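Local coordinates for Gp15 protein (Listeria phage PSA, PDB 6R5W) that probably recognises the Listeria cell surface as the homotrimeric receptor binding protein of the phage, here represented by its coiled-coil stem and C-terminal beta-rich head, at residues Val96-Leu110 with Ser144-Asn158. Residues are numbered along the deposited sequence; the frame is centred on the assembly and turned at random.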
loop_
_atom_site.group_PDB
_atom_site.type_symbol
_atom_site.label_atom_id
_atom_site.label_comp_id
_atom_site.label_asym_id
_atom_site.label_seq_id
_atom_site.Cartn_x
_atom_site.Cartn_y
_atom_site.Cartn_z
ATOM N N VAL A 96 -9.046 27.619 -7.596
ATOM C CA VAL A 96 -8.421 28.951 -7.677
ATOM C C VAL A 96 -9.402 29.887 -8.385
ATOM O O VAL A 96 -10.130 29.483 -9.318
ATOM C CB VAL A 96 -7.051 28.938 -8.386
ATOM C CG1 VAL A 96 -6.085 28.125 -7.593
ATOM C CG2 VAL A 96 -7.216 28.379 -9.829
ATOM N N GLY A 97 -9.379 31.155 -7.961
ATOM C CA GLY A 97 -10.146 32.231 -8.557
ATOM C C GLY A 97 -9.238 33.271 -9.244
ATOM O O GLY A 97 -8.062 33.416 -8.867
ATOM N N LYS A 98 -9.826 33.997 -10.186
ATOM C CA LYS A 98 -9.082 34.970 -10.995
ATOM C C LYS A 98 -8.395 36.001 -10.127
ATOM O O LYS A 98 -7.220 36.329 -10.341
ATOM C CB LYS A 98 -10.037 35.629 -11.951
ATOM C CG LYS A 98 -9.339 36.589 -12.976
ATOM C CD LYS A 98 -10.412 37.341 -13.667
ATOM C CE LYS A 98 -9.805 37.991 -14.943
ATOM N NZ LYS A 98 -10.882 38.684 -15.697
ATOM N N GLY A 99 -9.075 36.460 -9.065
ATOM C CA GLY A 99 -8.416 37.434 -8.197
ATOM C C GLY A 99 -8.082 38.677 -9.028
ATOM O O GLY A 99 -8.900 39.176 -9.812
ATOM N N THR A 100 -6.894 39.155 -8.845
ATOM C CA THR A 100 -6.391 40.297 -9.591
ATOM C C THR A 100 -5.542 39.906 -10.798
ATOM O O THR A 100 -5.083 40.788 -11.526
ATOM C CB THR A 100 -5.539 41.142 -8.658
ATOM O OG1 THR A 100 -4.503 40.325 -8.165
ATOM C CG2 THR A 100 -6.385 41.673 -7.485
ATOM N N GLY A 101 -5.394 38.626 -11.081
ATOM C CA GLY A 101 -4.597 38.181 -12.202
ATOM C C GLY A 101 -5.463 37.997 -13.417
ATOM O O GLY A 101 -6.577 38.518 -13.517
ATOM N N SER A 102 -4.937 37.229 -14.383
ATOM C CA SER A 102 -5.609 36.998 -15.646
ATOM C C SER A 102 -6.470 35.763 -15.685
ATOM O O SER A 102 -7.226 35.580 -16.670
ATOM C CB SER A 102 -4.547 36.873 -16.753
ATOM O OG SER A 102 -3.693 35.758 -16.466
ATOM N N GLY A 103 -6.418 34.913 -14.649
ATOM C CA GLY A 103 -7.125 33.651 -14.759
ATOM C C GLY A 103 -6.323 32.576 -15.443
ATOM O O GLY A 103 -6.856 31.471 -15.685
ATOM N N THR A 104 -5.114 32.931 -15.881
ATOM C CA THR A 104 -4.250 32.028 -16.632
ATOM C C THR A 104 -2.841 32.101 -16.109
ATOM O O THR A 104 -2.469 32.976 -15.330
ATOM C CB THR A 104 -4.234 32.414 -18.118
ATOM O OG1 THR A 104 -3.503 33.667 -18.258
ATOM C CG2 THR A 104 -5.595 32.603 -18.608
ATOM N N GLY A 105 -2.012 31.130 -16.510
ATOM C CA GLY A 105 -0.672 31.106 -15.988
ATOM C C GLY A 105 -0.527 30.292 -14.729
ATOM O O GLY A 105 -1.404 29.481 -14.364
ATOM N N ILE A 106 0.605 30.498 -14.058
ATOM C CA ILE A 106 0.959 29.717 -12.877
ATOM C C ILE A 106 0.183 30.207 -11.659
ATOM O O ILE A 106 0.360 31.342 -11.200
ATOM C CB ILE A 106 2.462 29.761 -12.608
ATOM C CG1 ILE A 106 3.224 29.020 -13.761
ATOM C CG2 ILE A 106 2.806 29.077 -11.299
ATOM C CD1 ILE A 106 4.749 29.210 -13.731
ATOM N N CYS A 107 -0.680 29.361 -11.133
ATOM C CA CYS A 107 -1.519 29.719 -9.973
ATOM C C CYS A 107 -0.951 29.232 -8.646
ATOM O O CYS A 107 -1.366 29.719 -7.602
ATOM C CB CYS A 107 -2.925 29.182 -10.187
ATOM S SG CYS A 107 -3.058 27.309 -10.161
ATOM N N ALA A 108 0.015 28.325 -8.654
ATOM C CA ALA A 108 0.626 27.736 -7.487
ATOM C C ALA A 108 1.751 26.841 -7.942
ATOM O O ALA A 108 1.784 26.411 -9.109
ATOM C CB ALA A 108 -0.388 26.886 -6.671
ATOM N N THR A 109 2.683 26.604 -7.028
ATOM C CA THR A 109 3.857 25.760 -7.221
ATOM C C THR A 109 4.032 24.839 -6.031
ATOM O O THR A 109 3.961 25.288 -4.896
ATOM C CB THR A 109 5.174 26.608 -7.374
ATOM O OG1 THR A 109 5.001 27.544 -8.448
ATOM C CG2 THR A 109 6.336 25.725 -7.643
ATOM N N LEU A 110 4.222 23.547 -6.269
ATOM C CA LEU A 110 4.408 22.611 -5.175
ATOM C C LEU A 110 5.870 22.607 -4.737
ATOM O O LEU A 110 6.777 22.969 -5.522
ATOM C CB LEU A 110 4.020 21.212 -5.618
ATOM C CG LEU A 110 2.497 21.015 -5.938
ATOM C CD1 LEU A 110 2.309 20.910 -7.409
ATOM C CD2 LEU A 110 2.005 19.803 -5.259
ATOM N N SER A 144 9.094 21.544 -12.808
ATOM C CA SER A 144 9.421 22.143 -11.529
ATOM C C SER A 144 8.183 22.225 -10.647
ATOM O O SER A 144 8.191 22.924 -9.627
ATOM C CB SER A 144 10.036 23.512 -11.741
ATOM O OG SER A 144 9.233 24.362 -12.524
ATOM N N ALA A 145 7.098 21.567 -11.061
ATOM C CA ALA A 145 5.880 21.457 -10.238
ATOM C C ALA A 145 5.093 22.760 -10.140
ATOM O O ALA A 145 4.370 22.991 -9.138
ATOM C CB ALA A 145 6.201 20.896 -8.835
ATOM N N ASP A 146 5.169 23.603 -11.151
ATOM C CA ASP A 146 4.223 24.692 -11.317
ATOM C C ASP A 146 2.900 24.169 -11.891
ATOM O O ASP A 146 2.877 23.339 -12.831
ATOM C CB ASP A 146 4.774 25.753 -12.280
ATOM C CG ASP A 146 6.084 26.303 -11.830
ATOM O OD1 ASP A 146 6.116 26.885 -10.734
ATOM O OD2 ASP A 146 7.088 26.057 -12.563
ATOM N N ILE A 147 1.797 24.684 -11.346
ATOM C CA ILE A 147 0.463 24.415 -11.852
ATOM C C ILE A 147 0.101 25.569 -12.773
ATOM O O ILE A 147 -0.193 26.684 -12.334
ATOM C CB ILE A 147 -0.560 24.228 -10.713
ATOM C CG1 ILE A 147 -0.069 23.116 -9.804
ATOM C CG2 ILE A 147 -1.899 23.898 -11.277
ATOM C CD1 ILE A 147 -0.959 22.889 -8.628
ATOM N N ASN A 148 0.193 25.318 -14.079
ATOM C CA ASN A 148 0.089 26.352 -15.113
ATOM C C ASN A 148 -1.206 26.206 -15.891
ATOM O O ASN A 148 -1.339 25.295 -16.737
ATOM C CB ASN A 148 1.299 26.176 -16.036
ATOM C CG ASN A 148 1.417 27.227 -17.130
ATOM O OD1 ASN A 148 0.669 28.172 -17.196
ATOM N ND2 ASN A 148 2.259 26.920 -18.095
ATOM N N ILE A 149 -2.149 27.126 -15.665
ATOM C CA ILE A 149 -3.408 27.138 -16.398
ATOM C C ILE A 149 -3.190 27.750 -17.788
ATOM O O ILE A 149 -2.924 28.945 -17.907
ATOM C CB ILE A 149 -4.504 27.891 -15.605
ATOM C CG1 ILE A 149 -4.752 27.195 -14.268
ATOM C CG2 ILE A 149 -5.756 27.979 -16.434
ATOM C CD1 ILE A 149 -5.573 28.021 -13.309
ATOM N N VAL A 150 -3.264 26.925 -18.824
ATOM C CA VAL A 150 -2.944 27.280 -20.201
ATOM C C VAL A 150 -4.165 27.582 -21.032
ATOM O O VAL A 150 -4.130 28.451 -21.898
ATOM C CB VAL A 150 -2.128 26.118 -20.826
ATOM C CG1 VAL A 150 -2.118 26.208 -22.338
ATOM C CG2 VAL A 150 -0.733 26.105 -20.270
ATOM N N GLY A 151 -5.282 26.892 -20.792
ATOM C CA GLY A 151 -6.507 27.208 -21.512
ATOM C C GLY A 151 -7.676 27.118 -20.584
ATOM O O GLY A 151 -7.696 26.213 -19.747
ATOM N N VAL A 152 -8.625 28.058 -20.701
ATOM C CA VAL A 152 -9.831 28.046 -19.866
ATOM C C VAL A 152 -11.017 28.430 -20.754
ATOM O O VAL A 152 -10.920 29.251 -21.685
ATOM C CB VAL A 152 -9.764 28.962 -18.632
ATOM C CG1 VAL A 152 -8.771 28.526 -17.618
ATOM C CG2 VAL A 152 -9.478 30.477 -19.046
ATOM N N GLY A 153 -12.179 27.873 -20.419
ATOM C CA GLY A 153 -13.392 28.267 -21.112
ATOM C C GLY A 153 -13.706 29.733 -20.858
ATOM O O GLY A 153 -14.194 30.447 -21.752
ATOM N N SER A 154 -13.470 30.172 -19.635
ATOM C CA SER A 154 -13.685 31.561 -19.239
ATOM C C SER A 154 -12.716 31.992 -18.164
ATOM O O SER A 154 -12.621 31.349 -17.093
ATOM C CB SER A 154 -15.149 31.772 -18.736
ATOM O OG SER A 154 -15.194 33.014 -18.026
ATOM N N VAL A 155 -12.025 33.127 -18.399
ATOM C CA VAL A 155 -11.083 33.610 -17.397
ATOM C C VAL A 155 -11.755 34.107 -16.121
ATOM O O VAL A 155 -11.066 34.306 -15.115
ATOM C CB VAL A 155 -10.178 34.732 -17.937
ATOM C CG1 VAL A 155 -9.430 34.235 -19.189
ATOM C CG2 VAL A 155 -11.004 35.971 -18.239
ATOM N N ASP A 156 -13.064 34.319 -16.163
ATOM C CA ASP A 156 -13.789 34.857 -15.016
ATOM C C ASP A 156 -14.460 33.787 -14.153
ATOM O O ASP A 156 -15.152 34.135 -13.199
ATOM C CB ASP A 156 -14.877 35.813 -15.490
ATOM C CG ASP A 156 -14.303 36.992 -16.225
ATOM O OD1 ASP A 156 -13.332 37.555 -15.710
ATOM O OD2 ASP A 156 -14.790 37.296 -17.330
ATOM N N VAL A 157 -14.234 32.520 -14.428
ATOM C CA VAL A 157 -14.850 31.389 -13.690
ATOM C C VAL A 157 -13.737 30.671 -12.949
ATOM O O VAL A 157 -12.607 30.577 -13.451
ATOM C CB VAL A 157 -15.592 30.455 -14.644
ATOM C CG1 VAL A 157 -16.126 29.204 -13.950
ATOM C CG2 VAL A 157 -16.763 31.232 -15.293
ATOM N N ASN A 158 -14.022 30.224 -11.727
ATOM C CA ASN A 158 -12.981 29.603 -10.951
ATOM C C ASN A 158 -12.595 28.272 -11.616
ATOM O O ASN A 158 -13.383 27.668 -12.359
ATOM C CB ASN A 158 -13.442 29.303 -9.498
ATOM C CG ASN A 158 -13.775 30.563 -8.686
ATOM O OD1 ASN A 158 -13.451 31.673 -9.074
ATOM N ND2 ASN A 158 -14.400 30.362 -7.515
HETATM O O HOH W 1 -12.593 33.314 -11.074
HETATM O O HOH W 2 8.915 22.942 -6.953
#
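Thr109 and Asp146 both turn their first torsion near -60° (-56° and -57°), which leaves hydroxyl and carboxylate side by side on one face of the antiparallel strands 105-109 and 146-152. Thr109 OG1 donates to Asp146 OD1 at 2.6 Å, nearly along the C-O axis, while Ser144 OG meets OD2 from above the carboxylate plane. Ile106 lays its CD1 on the same carboxylate, 3.7 Å from Asp146 CG. Lys68 also bonds Thr109 OG1, and its charge would probably favour an ionised aspartate.

The backbones pair through Gly105 N to Ile149 O (2.7 Å) and Cys107 N to Ile147 O (3.0 Å). On the buried side, Ile149 CD1 meets Val96 CG2 tip to tip at 3.9 Å, and Leu110 CD1 reaches Ile147 CD1 at 4.0 Å. Past the strand ends, the extended Lys98 chain runs over Val155 O to a salt bridge, NZ to Asp156 OD1, 2.7 Å.

Strand 105-109 forms one edge of its four-stranded sheet within this chain, with strand 146-152 inside it and 136-141 beyond; Ile147 packs on Leu161 and Ile164 of strand 159-167, joining this sheet to the other one in the head.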